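Local atomic coordinates of trehalose-6-phosphate phosphatase (Cryptococcus neoformans, PDB entry 5DX9), a protein that belongs to the trehalose-phosphatase family of the HAD clan and holds a magnesium ion and a glycan in one pocket. Residues Ala5-Thr8 with Ala9-Thr12; Leu24-Tyr27 with Asp28-Thr32; Gly231-Asp234 with Asn235-Val238; Phe11-Ala14 with Tyr15-Ala18; Glu152-Cys155 with Lys156-Leu159. All coordinates share one frame; numbering follows the deposited sequence.

Contact 1: Ala5-Thr8 with Ala9-Thr12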
loop_
_atom_site.group_PDB
_atom_site.type_symbol
_atom_site.label_atom_id
_atom_site.label_comp_id
_atom_site.label_asym_id
_atom_site.label_seq_id
_atom_site.Cartn_x
_atom_site.Cartn_y
_atom_site.Cartn_z
ATOM N N ALA A 5 -15.119 -14.611 -1.847
ATOM C CA ALA A 5 -15.490 -13.217 -1.693
ATOM C C ALA A 5 -15.466 -12.871 -0.210
ATOM O O ALA A 5 -15.848 -13.692 0.624
ATOM C CB ALA A 5 -16.856 -12.949 -2.294
ATOM N N LEU A 6 -14.997 -11.668 0.111
ATOM C CA LEU A 6 -14.908 -11.219 1.498
ATOM C C LEU A 6 -16.196 -11.493 2.268
ATOM O O LEU A 6 -17.264 -10.999 1.911
ATOM C CB LEU A 6 -14.580 -9.728 1.557
ATOM C CG LEU A 6 -14.592 -9.098 2.951
ATOM C CD1 LEU A 6 -13.455 -9.641 3.816
ATOM C CD2 LEU A 6 -14.524 -7.582 2.841
ATOM N N ASP A 7 -16.087 -12.303 3.314
ATOM C CA ASP A 7 -17.226 -12.611 4.166
ATOM C C ASP A 7 -17.487 -11.435 5.100
ATOM O O ASP A 7 -16.992 -11.403 6.230
ATOM C CB ASP A 7 -16.972 -13.895 4.958
ATOM C CG ASP A 7 -18.192 -14.357 5.732
ATOM O OD1 ASP A 7 -19.310 -13.912 5.400
ATOM O OD2 ASP A 7 -18.034 -15.172 6.663
ATOM N N THR A 8 -18.257 -10.464 4.612
ATOM C CA THR A 8 -18.513 -9.231 5.351
ATOM C C THR A 8 -19.202 -9.511 6.685
ATOM O O THR A 8 -19.019 -8.772 7.654
ATOM C CB THR A 8 -19.369 -8.245 4.525
ATOM O OG1 THR A 8 -20.501 -8.931 3.973
ATOM C CG2 THR A 8 -18.550 -7.647 3.389
ATOM N N ALA A 9 -19.981 -10.587 6.730
ATOM C CA ALA A 9 -20.651 -10.998 7.958
ATOM C C ALA A 9 -19.629 -11.381 9.021
ATOM O O ALA A 9 -19.648 -10.849 10.130
ATOM C CB ALA A 9 -21.599 -12.155 7.688
ATOM N N GLN A 10 -18.734 -12.302 8.675
ATOM C CA GLN A 10 -17.681 -12.715 9.594
ATOM C C GLN A 10 -16.731 -11.572 9.944
ATOM O O GLN A 10 -16.239 -11.489 11.072
ATOM C CB GLN A 10 -16.879 -13.872 9.009
ATOM C CG GLN A 10 -15.679 -14.242 9.848
ATOM C CD GLN A 10 -14.715 -15.149 9.112
ATOM O OE1 GLN A 10 -15.081 -15.802 8.132
ATOM N NE2 GLN A 10 -13.471 -15.191 9.579
ATOM N N PHE A 11 -16.460 -10.700 8.976
ATOM C CA PHE A 11 -15.585 -9.560 9.229
ATOM C C PHE A 11 -16.253 -8.553 10.157
ATOM O O PHE A 11 -15.608 -7.986 11.037
ATOM C CB PHE A 11 -15.183 -8.870 7.923
ATOM C CG PHE A 11 -14.373 -7.628 8.133
ATOM C CD1 PHE A 11 -13.077 -7.710 8.609
ATOM C CD2 PHE A 11 -14.910 -6.381 7.872
ATOM C CE1 PHE A 11 -12.327 -6.572 8.817
ATOM C CE2 PHE A 11 -14.163 -5.235 8.075
ATOM C CZ PHE A 11 -12.871 -5.331 8.550
ATOM N N THR A 12 -17.547 -8.333 9.951
ATOM C CA THR A 12 -18.309 -7.401 10.777
ATOM C C THR A 12 -18.243 -7.781 12.253
ATOM O O THR A 12 -17.983 -6.940 13.113
ATOM C CB THR A 12 -19.784 -7.339 10.341
ATOM O OG1 THR A 12 -19.874 -6.800 9.016
ATOM C CG2 THR A 12 -20.581 -6.462 11.290
HETATM O O HOH W 1 -21.126 -11.889 4.703
#
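Asp-7 O accepts a hydrogen bond from Phe-11 N at 2.9 Å, and Thr-8 O one from Thr-12 N at 2.8 Å, where the chain passes from an inverse gamma turn centred on Asp-7 into the first turn of helix 8-17. Asp-7 holds the N-cap position. Its carboxylate lies beside its own carbonyl carbon (chi1 -173°), and OD1 meets the helix start through a water: that water donates to Asp-7 OD1 (2.8 Å) and accepts a hydrogen bond from Ala-9 N (2.7 Å), thereby satisfying an N-H of the opening turn. The same water also bonds to Thr-8 OG1. The Gln-10 side chain crosses that of Asp-7 at about a right angle. Upstream, Leu-6 is tied by backbone bonds to His-287 of strand 286-288. On the buried side of the helix, the Phe-11 ring meets Phe-271 edge-to-face, while Thr-12 touches Leu-301 of helix 291-306. Thr-12 also turns its hydroxyl back on the preceding turn; OG1 stands beside its backbone N (chi1 -65°) and gives Thr-8 O a second bond, an unusually short 2.5 Å as modelled, arriving from the opposite face of the carbonyl plane to Thr-12 N.

Contact 2: Leu24-Tyr27 with Asp28-Thr32. Unlike the reference sequence in segment 24-27: Asn-26 (reference Asp). With MG (magnesium ion), chain C; G6P (6-O-phosphono-alpha-D-glucopyranose), chain B; GLC (alpha-D-glucopyranose), chain D.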
loop_
_atom_site.group_PDB
_atom_site.type_symbol
_atom_site.label_atom_id
_atom_site.label_comp_id
_atom_site.label_asym_id
_atom_site.label_seq_id
_atom_site.Cartn_x
_atom_site.Cartn_y
_atom_site.Cartn_z
ATOM N N LEU A 24 -5.780 -0.972 6.857
ATOM C CA LEU A 24 -4.848 -0.532 5.825
ATOM C C LEU A 24 -5.492 -0.512 4.446
ATOM O O LEU A 24 -5.937 -1.544 3.943
ATOM C CB LEU A 24 -3.618 -1.437 5.824
ATOM C CG LEU A 24 -2.981 -1.595 7.207
ATOM C CD1 LEU A 24 -1.888 -2.654 7.195
ATOM C CD2 LEU A 24 -2.447 -0.258 7.708
ATOM N N PHE A 25 -5.536 0.671 3.839
ATOM C CA PHE A 25 -6.166 0.845 2.533
ATOM C C PHE A 25 -5.210 1.364 1.468
ATOM O O PHE A 25 -4.600 2.424 1.631
ATOM C CB PHE A 25 -7.345 1.813 2.629
ATOM C CG PHE A 25 -8.437 1.360 3.551
ATOM C CD1 PHE A 25 -9.498 0.607 3.074
ATOM C CD2 PHE A 25 -8.412 1.700 4.894
ATOM C CE1 PHE A 25 -10.508 0.198 3.916
ATOM C CE2 PHE A 25 -9.418 1.294 5.742
ATOM C CZ PHE A 25 -10.468 0.542 5.255
ATOM N N ASN A 26 -5.095 0.624 0.369
ATOM C CA ASN A 26 -4.510 1.169 -0.851
ATOM C C ASN A 26 -5.459 2.239 -1.366
ATOM O O ASN A 26 -6.616 2.288 -0.943
ATOM C CB ASN A 26 -4.286 0.073 -1.897
ATOM C CG ASN A 26 -3.675 0.604 -3.185
ATOM O OD1 ASN A 26 -4.319 0.619 -4.229
ATOM N ND2 ASN A 26 -2.430 1.034 -3.112
ATOM N N TYR A 27 -4.995 3.108 -2.258
ATOM C CA TYR A 27 -5.896 4.138 -2.761
ATOM C C TYR A 27 -6.433 3.848 -4.153
ATOM O O TYR A 27 -7.588 3.462 -4.303
ATOM C CB TYR A 27 -5.238 5.515 -2.771
ATOM C CG TYR A 27 -6.251 6.569 -3.158
ATOM C CD1 TYR A 27 -7.350 6.819 -2.345
ATOM C CD2 TYR A 27 -6.137 7.282 -4.346
ATOM C CE1 TYR A 27 -8.294 7.760 -2.687
ATOM C CE2 TYR A 27 -7.080 8.235 -4.698
ATOM C CZ TYR A 27 -8.158 8.468 -3.861
ATOM O OH TYR A 27 -9.112 9.399 -4.185
ATOM N N ASP A 28 -5.606 4.060 -5.170
ATOM C CA ASP A 28 -6.056 3.895 -6.548
ATOM C C ASP A 28 -6.502 2.463 -6.799
ATOM O O ASP A 28 -5.805 1.519 -6.431
ATOM C CB ASP A 28 -4.950 4.292 -7.529
ATOM C CG ASP A 28 -4.528 5.737 -7.370
ATOM O OD1 ASP A 28 -5.363 6.626 -7.636
ATOM O OD2 ASP A 28 -3.366 5.981 -6.980
ATOM N N GLY A 29 -7.670 2.310 -7.415
ATOM C CA GLY A 29 -8.213 0.999 -7.724
ATOM C C GLY A 29 -8.753 0.267 -6.507
ATOM O O GLY A 29 -9.356 -0.800 -6.626
ATOM N N THR A 30 -8.543 0.843 -5.329
ATOM C CA THR A 30 -8.964 0.196 -4.096
ATOM C C THR A 30 -10.031 1.001 -3.365
ATOM O O THR A 30 -11.073 0.465 -3.000
ATOM C CB THR A 30 -7.777 -0.036 -3.154
ATOM O OG1 THR A 30 -6.859 -0.954 -3.764
ATOM C CG2 THR A 30 -8.260 -0.613 -1.829
ATOM N N LEU A 31 -9.764 2.284 -3.148
ATOM C CA LEU A 31 -10.738 3.175 -2.526
ATOM C C LEU A 31 -11.437 4.030 -3.572
ATOM O O LEU A 31 -12.469 4.649 -3.305
ATOM C CB LEU A 31 -10.065 4.066 -1.483
ATOM C CG LEU A 31 -9.802 3.398 -0.135
ATOM C CD1 LEU A 31 -9.190 4.378 0.844
ATOM C CD2 LEU A 31 -11.095 2.821 0.419
ATOM N N THR A 32 -10.867 4.056 -4.770
ATOM C CA THR A 32 -11.404 4.858 -5.858
ATOM C C THR A 32 -11.082 4.163 -7.174
ATOM O O THR A 32 -10.059 3.489 -7.287
ATOM C CB THR A 32 -10.828 6.295 -5.847
ATOM O OG1 THR A 32 -11.601 7.140 -6.711
ATOM C CG2 THR A 32 -9.372 6.298 -6.294
HETATM MG MG MG C . -3.743 0.657 -6.231
HETATM C C1 G6P B . -1.446 6.031 -9.878
HETATM C C2 G6P B . -0.383 7.105 -9.689
HETATM C C3 G6P B . 1.008 6.569 -9.967
HETATM C C4 G6P B . 1.315 5.407 -9.045
HETATM C C5 G6P B . 0.180 4.375 -8.899
HETATM C C6 G6P B . 0.139 3.772 -7.481
HETATM O O1 G6P B . -1.612 5.657 -11.247
HETATM O O2 G6P B . -0.674 8.206 -10.548
HETATM O O3 G6P B . 1.992 7.580 -9.704
HETATM O O4 G6P B . 2.506 4.817 -9.585
HETATM O O5 G6P B . -1.152 4.879 -9.087
HETATM O O6 G6P B . -1.076 4.147 -6.784
HETATM P P G6P B . -1.695 3.221 -5.596
HETATM O O1P G6P B . -2.496 4.069 -4.489
HETATM O O2P G6P B . -2.643 2.255 -6.196
HETATM O O3P G6P B . -0.457 2.441 -4.926
HETATM C C1 GLC D . -2.744 4.794 -11.425
HETATM C C2 GLC D . -2.762 4.234 -12.849
HETATM C C3 GLC D . -3.122 5.317 -13.857
HETATM C C4 GLC D . -4.405 6.038 -13.465
HETATM C C5 GLC D . -4.324 6.540 -12.026
HETATM C C6 GLC D . -5.660 7.099 -11.538
HETATM O O2 GLC D . -1.474 3.663 -13.152
HETATM O O3 GLC D . -3.290 4.726 -15.150
HETATM O O4 GLC D . -4.610 7.121 -14.386
HETATM O O5 GLC D . -3.961 5.484 -11.139
HETATM O O6 GLC D . -6.710 6.154 -11.784
HETATM O O HOH W 2 -3.874 0.424 -8.309
HETATM O O HOH W 3 -2.060 -0.373 -5.667
#
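With its amide swung to the far side from the main-chain nitrogen (chi1 -180°), Asn-26 brings OD1 beside Asp-28 O, and both oxygens bind the magnesium ion, at 2.1 Å from Asn-26 OD1 and 2.2 Å from Asp-28 O. This is the loop after the central strand 21-25, the first signature motif of HAD proteins; Asn-26 differs here from the Asp of the reference sequence. Two waters, Asp-212 and O2P of the bound 6-O-phosphono-alpha-D-glucopyranose fill the rest of the metal shell. The phosphate is gripped further: Asn-26 ND2 donates to O3P (3.0 Å), Asp-28 N to O1P. Thr-30 OG1 donates to Asn-26 OD1 in the amide plane, on a lone pair (C=O...donor angle 108°); with the metal on OD1, and O3P and Ile-65 O on ND2, this would fix the amide's rotation. Arg-68 forms a salt bridge with Asp-28 OD2, which also lies 2.9 Å from O6 of the 6-O-phosphono-alpha-D-glucopyranose. The loop closes on Tyr-27 O, which takes Leu-31 N at 2.7 Å in the carbonyl plane and Thr-30 N from above it. Leu-31 crosses Phe-25 at about a right angle. Tyr-27, whose OH bonds to Ala-41 O, presents one ring face to Thr-32; CG2 of Thr-32 sits 3.7 Å from the Tyr-27 ring centroid, a CH-pi contact offset toward the rim.

Contact 3: Gly231-Asp234 with Asn235-Val238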
loop_
_atom_site.group_PDB
_atom_site.type_symbol
_atom_site.label_atom_id
_atom_site.label_comp_id
_atom_site.label_asym_id
_atom_site.label_seq_id
_atom_site.Cartn_x
_atom_site.Cartn_y
_atom_site.Cartn_z
ATOM N N GLY A 231 1.349 -22.259 9.694
ATOM C CA GLY A 231 0.457 -21.675 10.679
ATOM C C GLY A 231 1.007 -21.844 12.083
ATOM O O GLY A 231 1.813 -22.740 12.337
ATOM N N VAL A 232 0.584 -20.976 12.997
ATOM C CA VAL A 232 1.021 -21.072 14.384
ATOM C C VAL A 232 0.531 -22.380 14.988
ATOM O O VAL A 232 -0.597 -22.803 14.739
ATOM C CB VAL A 232 0.513 -19.889 15.235
ATOM C CG1 VAL A 232 -1.011 -19.871 15.268
ATOM C CG2 VAL A 232 1.088 -19.960 16.646
ATOM N N VAL A 233 1.385 -23.026 15.772
ATOM C CA VAL A 233 1.019 -24.288 16.399
ATOM C C VAL A 233 0.712 -24.097 17.881
ATOM O O VAL A 233 1.497 -23.498 18.617
ATOM C CB VAL A 233 2.129 -25.343 16.229
ATOM C CG1 VAL A 233 2.003 -26.027 14.879
ATOM C CG2 VAL A 233 3.497 -24.699 16.366
ATOM N N ASP A 234 -0.442 -24.601 18.305
ATOM C CA ASP A 234 -0.868 -24.516 19.700
ATOM C C ASP A 234 -1.087 -23.066 20.128
ATOM O O ASP A 234 -1.681 -22.274 19.396
ATOM C CB ASP A 234 0.162 -25.184 20.618
ATOM C CG ASP A 234 0.643 -26.524 20.082
ATOM O OD1 ASP A 234 -0.060 -27.538 20.282
ATOM O OD2 ASP A 234 1.730 -26.564 19.466
ATOM N N ASN A 235 -0.602 -22.729 21.319
ATOM C CA ASN A 235 -0.724 -21.375 21.845
ATOM C C ASN A 235 0.623 -20.659 21.867
ATOM O O ASN A 235 0.850 -19.773 22.692
ATOM C CB ASN A 235 -1.325 -21.402 23.253
ATOM C CG ASN A 235 -2.738 -21.958 23.274
ATOM O OD1 ASN A 235 -3.290 -22.324 22.233
ATOM N ND2 ASN A 235 -3.328 -22.036 24.465
ATOM N N ASN A 236 1.511 -21.050 20.959
ATOM C CA ASN A 236 2.840 -20.455 20.879
ATOM C C ASN A 236 2.792 -18.953 20.643
ATOM O O ASN A 236 1.886 -18.453 19.979
ATOM C CB ASN A 236 3.653 -21.122 19.770
ATOM C CG ASN A 236 3.908 -22.584 20.042
ATOM O OD1 ASN A 236 4.104 -22.986 21.188
ATOM N ND2 ASN A 236 3.893 -23.393 18.992
ATOM N N PRO A 237 3.772 -18.228 21.201
ATOM C CA PRO A 237 3.885 -16.781 21.002
ATOM C C PRO A 237 4.383 -16.449 19.601
ATOM O O PRO A 237 5.354 -17.052 19.140
ATOM C CB PRO A 237 4.915 -16.351 22.059
ATOM C CG PRO A 237 5.109 -17.551 22.957
ATOM C CD PRO A 237 4.813 -18.738 22.106
ATOM N N VAL A 238 3.725 -15.511 18.929
ATOM C CA VAL A 238 4.229 -15.016 17.655
ATOM C C VAL A 238 5.117 -13.803 17.904
ATOM O O VAL A 238 4.633 -12.714 18.208
ATOM C CB VAL A 238 3.092 -14.648 16.685
ATOM C CG1 VAL A 238 2.050 -13.792 17.384
ATOM C CG2 VAL A 238 3.650 -13.940 15.456
#
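A type II' beta turn from Val-233 to Asn-236 reverses the chain at the protein surface, closed by a weak hydrogen bond from Asn-236 N to Val-233 O (3.4 Å). Asp-234 occupies the first inner corner with a positive phi of 64°, the usual place of a glycine in such a turn, and Asn-235 takes the second corner. Both corner residues touch a crystal neighbour. The Asn-236 side chain folds back over the turn: CG stands beside its own backbone N (chi1 -64°), which brings the amide against the Val-233 carbonyl. In the model Asn-236 ND2 lies only 2.4 Å from Val-233 O, at an angle poor for a hydrogen bond, so the exact placement of this amide is doubtful. The turn belongs to the loop between helix 217-225 and strand 238-240, and Val-238 pairs through its backbone with Leu-263 of strand 261-263 in a two-stranded antiparallel sheet. The side chains of Asp-234 and Asn-236 leave the turn side by side, pointing the same way as modelled. Val-232 faces the returning arm and sets its CG2 methyl 3.7 Å from Asn-236 O and 4.2 Å from Asn-236 CB. Arg-266 packs against Val-232 and Val-238, and its NH2 gives a weak hydrogen bond to Asn-236 O.

Contact 4: Phe11-Ala14 with Tyr15-Ala18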
loop_
_atom_site.group_PDB
_atom_site.type_symbol
_atom_site.label_atom_id
_atom_site.label_comp_id
_atom_site.label_asym_id
_atom_site.label_seq_id
_atom_site.Cartn_x
_atom_site.Cartn_y
_atom_site.Cartn_z
ATOM N N PHE A 11 -16.460 -10.700 8.976
ATOM C CA PHE A 11 -15.585 -9.560 9.229
ATOM C C PHE A 11 -16.253 -8.553 10.157
ATOM O O PHE A 11 -15.608 -7.986 11.037
ATOM C CB PHE A 11 -15.183 -8.870 7.923
ATOM C CG PHE A 11 -14.373 -7.628 8.133
ATOM C CD1 PHE A 11 -13.077 -7.710 8.609
ATOM C CD2 PHE A 11 -14.910 -6.381 7.872
ATOM C CE1 PHE A 11 -12.327 -6.572 8.817
ATOM C CE2 PHE A 11 -14.163 -5.235 8.075
ATOM C CZ PHE A 11 -12.871 -5.331 8.550
ATOM N N THR A 12 -17.547 -8.333 9.951
ATOM C CA THR A 12 -18.309 -7.401 10.777
ATOM C C THR A 12 -18.243 -7.781 12.253
ATOM O O THR A 12 -17.983 -6.940 13.113
ATOM C CB THR A 12 -19.784 -7.339 10.341
ATOM O OG1 THR A 12 -19.874 -6.800 9.016
ATOM C CG2 THR A 12 -20.581 -6.462 11.290
ATOM N N ASP A 13 -18.472 -9.056 12.540
ATOM C CA ASP A 13 -18.489 -9.531 13.916
ATOM C C ASP A 13 -17.102 -9.456 14.550
ATOM O O ASP A 13 -16.966 -9.121 15.729
ATOM C CB ASP A 13 -19.036 -10.958 13.972
ATOM C CG ASP A 13 -20.541 -11.012 13.749
ATOM O OD1 ASP A 13 -21.257 -10.147 14.302
ATOM O OD2 ASP A 13 -21.010 -11.913 13.020
ATOM N N ALA A 14 -16.073 -9.756 13.764
ATOM C CA ALA A 14 -14.705 -9.660 14.254
ATOM C C ALA A 14 -14.354 -8.206 14.552
ATOM O O ALA A 14 -13.683 -7.910 15.541
ATOM C CB ALA A 14 -13.736 -10.249 13.250
ATOM N N TYR A 15 -14.826 -7.306 13.696
ATOM C CA TYR A 15 -14.579 -5.879 13.867
ATOM C C TYR A 15 -15.179 -5.370 15.172
ATOM O O TYR A 15 -14.580 -4.549 15.867
ATOM C CB TYR A 15 -15.151 -5.097 12.682
ATOM C CG TYR A 15 -14.913 -3.601 12.735
ATOM C CD1 TYR A 15 -13.881 -3.016 12.013
ATOM C CD2 TYR A 15 -15.728 -2.771 13.498
ATOM C CE1 TYR A 15 -13.665 -1.649 12.053
ATOM C CE2 TYR A 15 -15.519 -1.404 13.545
ATOM C CZ TYR A 15 -14.487 -0.850 12.820
ATOM O OH TYR A 15 -14.273 0.509 12.861
ATOM N N LYS A 16 -16.367 -5.865 15.499
ATOM C CA LYS A 16 -17.067 -5.457 16.711
ATOM C C LYS A 16 -16.386 -5.984 17.973
ATOM O O LYS A 16 -16.372 -5.311 19.002
ATOM C CB LYS A 16 -18.524 -5.929 16.659
ATOM C CG LYS A 16 -19.374 -5.196 15.626
ATOM C CD LYS A 16 -20.485 -6.083 15.083
ATOM C CE LYS A 16 -21.416 -6.557 16.188
ATOM N NZ LYS A 16 -22.411 -7.546 15.681
ATOM N N LYS A 17 -15.815 -7.183 17.886
ATOM C CA LYS A 17 -15.177 -7.824 19.035
ATOM C C LYS A 17 -13.765 -7.313 19.323
ATOM O O LYS A 17 -13.239 -7.512 20.419
ATOM C CB LYS A 17 -15.112 -9.339 18.830
ATOM C CG LYS A 17 -16.419 -10.083 19.050
ATOM C CD LYS A 17 -16.201 -11.583 18.888
ATOM C CE LYS A 17 -17.487 -12.375 19.068
ATOM N NZ LYS A 17 -17.295 -13.812 18.715
ATOM N N ALA A 18 -13.151 -6.664 18.337
ATOM C CA ALA A 18 -11.738 -6.305 18.416
ATOM C C ALA A 18 -11.452 -5.157 19.383
ATOM O O ALA A 18 -12.244 -4.222 19.513
ATOM C CB ALA A 18 -11.213 -5.956 17.027
#
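Asp-13 and Lys-16 lie side by side and point the same way, one turn apart on the solvent-facing flank of helix 8-17, which packs on a face of the HAD core sheet, next to helix 291-306. Their charged ends close a salt bridge, Lys-16 NZ to Asp-13 OD1 at 3.2 Å. A bend at the third torsion of Lys-16 (chi3 60°) turns the ammonium back toward the carboxylate; Glu-304 of helix 291-306 is a second partner, in a long, weak ion pair. The methylene part of the same lysine slants across Thr-12, with Lys-16 CD 3.8 Å from Thr-12 CG2. On the buried flank, the rings of Phe-11 and Tyr-15 follow each other down the helix. In both, CG points off opposite the backbone N, and the rings come together loosely, Phe-11 CZ 4.3 Å from Tyr-15 CD1, both also touching Leu-206 of strand 206-211. The Tyr-15 ring has a cation-pi partner in Arg-21, and its OH bonds to Asn-60 ND2. At the C-terminal end Lys-17 N keeps its regular bond to Asp-13 O at 3.1 Å, while its bond to Ala-14 O is weak. Ala-18 leaves helical geometry, and its N makes just a weak bond of 3.1 Å to Ala-14 O.

Contact 5: Glu152-Cys155 with Lys156-Leu159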
loop_
_atom_site.group_PDB
_atom_site.type_symbol
_atom_site.label_atom_id
_atom_site.label_comp_id
_atom_site.label_asym_id
_atom_site.label_seq_id
_atom_site.Cartn_x
_atom_site.Cartn_y
_atom_site.Cartn_z
ATOM N N GLU A 152 1.525 0.126 -25.732
ATOM C CA GLU A 152 2.033 -1.120 -25.178
ATOM C C GLU A 152 3.386 -1.444 -25.788
ATOM O O GLU A 152 4.303 -1.874 -25.090
ATOM C CB GLU A 152 1.054 -2.267 -25.424
ATOM C CG GLU A 152 -0.397 -1.860 -25.273
ATOM C CD GLU A 152 -1.293 -3.007 -24.859
ATOM O OE1 GLU A 152 -1.446 -3.223 -23.637
ATOM O OE2 GLU A 152 -1.848 -3.688 -25.749
ATOM N N PHE A 153 3.500 -1.233 -27.095
ATOM C CA PHE A 153 4.752 -1.476 -27.793
ATOM C C PHE A 153 5.855 -0.624 -27.191
ATOM O O PHE A 153 6.920 -1.132 -26.834
ATOM C CB PHE A 153 4.616 -1.182 -29.289
ATOM C CG PHE A 153 5.908 -1.304 -30.049
ATOM C CD1 PHE A 153 6.302 -2.519 -30.581
ATOM C CD2 PHE A 153 6.730 -0.205 -30.227
ATOM C CE1 PHE A 153 7.490 -2.637 -31.275
ATOM C CE2 PHE A 153 7.921 -0.314 -30.918
ATOM C CZ PHE A 153 8.302 -1.533 -31.441
ATOM N N GLN A 154 5.578 0.652 -27.032
ATOM C CA GLN A 154 6.514 1.541 -26.422
ATOM C C GLN A 154 6.794 1.114 -24.996
ATOM O O GLN A 154 7.912 1.162 -24.554
ATOM C CB GLN A 154 6.003 2.964 -26.478
ATOM C CG GLN A 154 6.110 3.628 -27.829
ATOM C CD GLN A 154 7.522 3.741 -28.313
ATOM O OE1 GLN A 154 8.134 2.772 -28.666
ATOM N NE2 GLN A 154 8.030 4.928 -28.343
ATOM N N CYS A 155 5.780 0.657 -24.290
ATOM C CA CYS A 155 5.957 0.196 -22.920
ATOM C C CYS A 155 6.915 -0.965 -22.845
ATOM O O CYS A 155 7.754 -0.998 -22.004
ATOM C CB CYS A 155 4.616 -0.157 -22.295
ATOM S SG CYS A 155 4.625 -0.867 -20.651
ATOM N N LYS A 156 6.788 -1.899 -23.759
ATOM C CA LYS A 156 7.646 -3.062 -23.775
ATOM C C LYS A 156 9.060 -2.700 -24.092
ATOM O O LYS A 156 9.978 -3.285 -23.576
ATOM C CB LYS A 156 7.168 -4.074 -24.794
ATOM C CG LYS A 156 5.961 -4.845 -24.351
ATOM C CD LYS A 156 5.184 -5.361 -25.540
ATOM C CE LYS A 156 4.027 -6.242 -25.129
ATOM N NZ LYS A 156 2.826 -5.449 -24.799
ATOM N N GLN A 157 9.230 -1.724 -24.957
ATOM C CA GLN A 157 10.581 -1.286 -25.292
ATOM C C GLN A 157 11.248 -0.586 -24.113
ATOM O O GLN A 157 12.423 -0.822 -23.827
ATOM C CB GLN A 157 10.572 -0.354 -26.507
ATOM C CG GLN A 157 11.969 0.060 -26.955
ATOM C CD GLN A 157 11.957 1.026 -28.129
ATOM O OE1 GLN A 157 11.011 1.053 -28.917
ATOM N NE2 GLN A 157 13.008 1.831 -28.242
ATOM N N ALA A 158 10.497 0.279 -23.434
ATOM C CA ALA A 158 11.012 0.982 -22.263
ATOM C C ALA A 158 11.319 -0.006 -21.144
ATOM O O ALA A 158 12.345 0.102 -20.470
ATOM C CB ALA A 158 10.018 2.033 -21.787
ATOM N N LEU A 159 10.422 -0.968 -20.956
ATOM C CA LEU A 159 10.612 -2.010 -19.960
ATOM C C LEU A 159 11.883 -2.793 -20.251
ATOM O O LEU A 159 12.718 -2.986 -19.368
ATOM C CB LEU A 159 9.408 -2.954 -19.927
ATOM C CG LEU A 159 9.485 -4.090 -18.908
ATOM C CD1 LEU A 159 9.647 -3.523 -17.508
ATOM C CD2 LEU A 159 8.259 -4.991 -18.990
#
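Glu-152 O accepts a hydrogen bond from Lys-156 N at 2.8 Å, the shortest of four consecutive main-chain bonds, and the lysine side chain then runs back past the same carbonyl. Lys-156 CG comes to 3.5 Å from Glu-152 O. A bend at its last torsion (chi4 85°) carries the ammonium alongside the glutamate stem, Lys-156 NZ lying 3.7 Å from Glu-152 CB. The two charges do not touch: Glu-152 OE1 and Lys-156 NZ are 5.0 Å apart. The carboxylate is held by a salt bridge with Lys-179 instead, though the nearby lysine may still add some favourable electrostatics. All of this lies on helix 148-166, which packs against the four-stranded antiparallel sheet holding strands 139-142 and 180-185, an arrangement consistent with the cap of a HAD protein. On the sheet side Cys-155 and Ala-158 touch Leu-181, and Cys-155 also meets Trp-141. The cysteine sulfur projects opposite its backbone N (chi1 175°) and is linked covalently to a beta-mercaptoethanol, probably from the crystallisation liquor. Toward helix 112-125, Gln-154 and Gln-157 lie side by side and both touch Tyr-123, their amide planes 73° apart. Gln-157 also passes obliquely by Phe-153, the ring standing nearly perpendicular to the amide plane. Ala-158 N donates to Gln-154 O at 3.0 Å in the straightest of the four bonds. Cys-155 O receives Leu-159 N at 2.9 Å, with Leu-159 CB 3.3 Å from that oxygen.

Contact 1 covers the entry into helix 8-17 and contact 4 its later turns; they share Phe-11 and Thr-12, their centres about 9 Å apart. That helix precedes strand 21-25, whose end forms the start of contact 2, the one contact holding the magnesium ion and the phosphate; the centres of contacts 1 and 2 are about 18 Å apart. Contact 5, on helix 148-166, is outside the metal site: its Cys-155 side chain is about 11 Å from the alpha-D-glucopyranose, while the nearest atoms of contacts 2 and 5 are about 17 Å apart. Contact 3 is a peripheral turn, its centre about 32 Å from that of contact 2 and about 47 Å from that of contact 5, across the chain's centre.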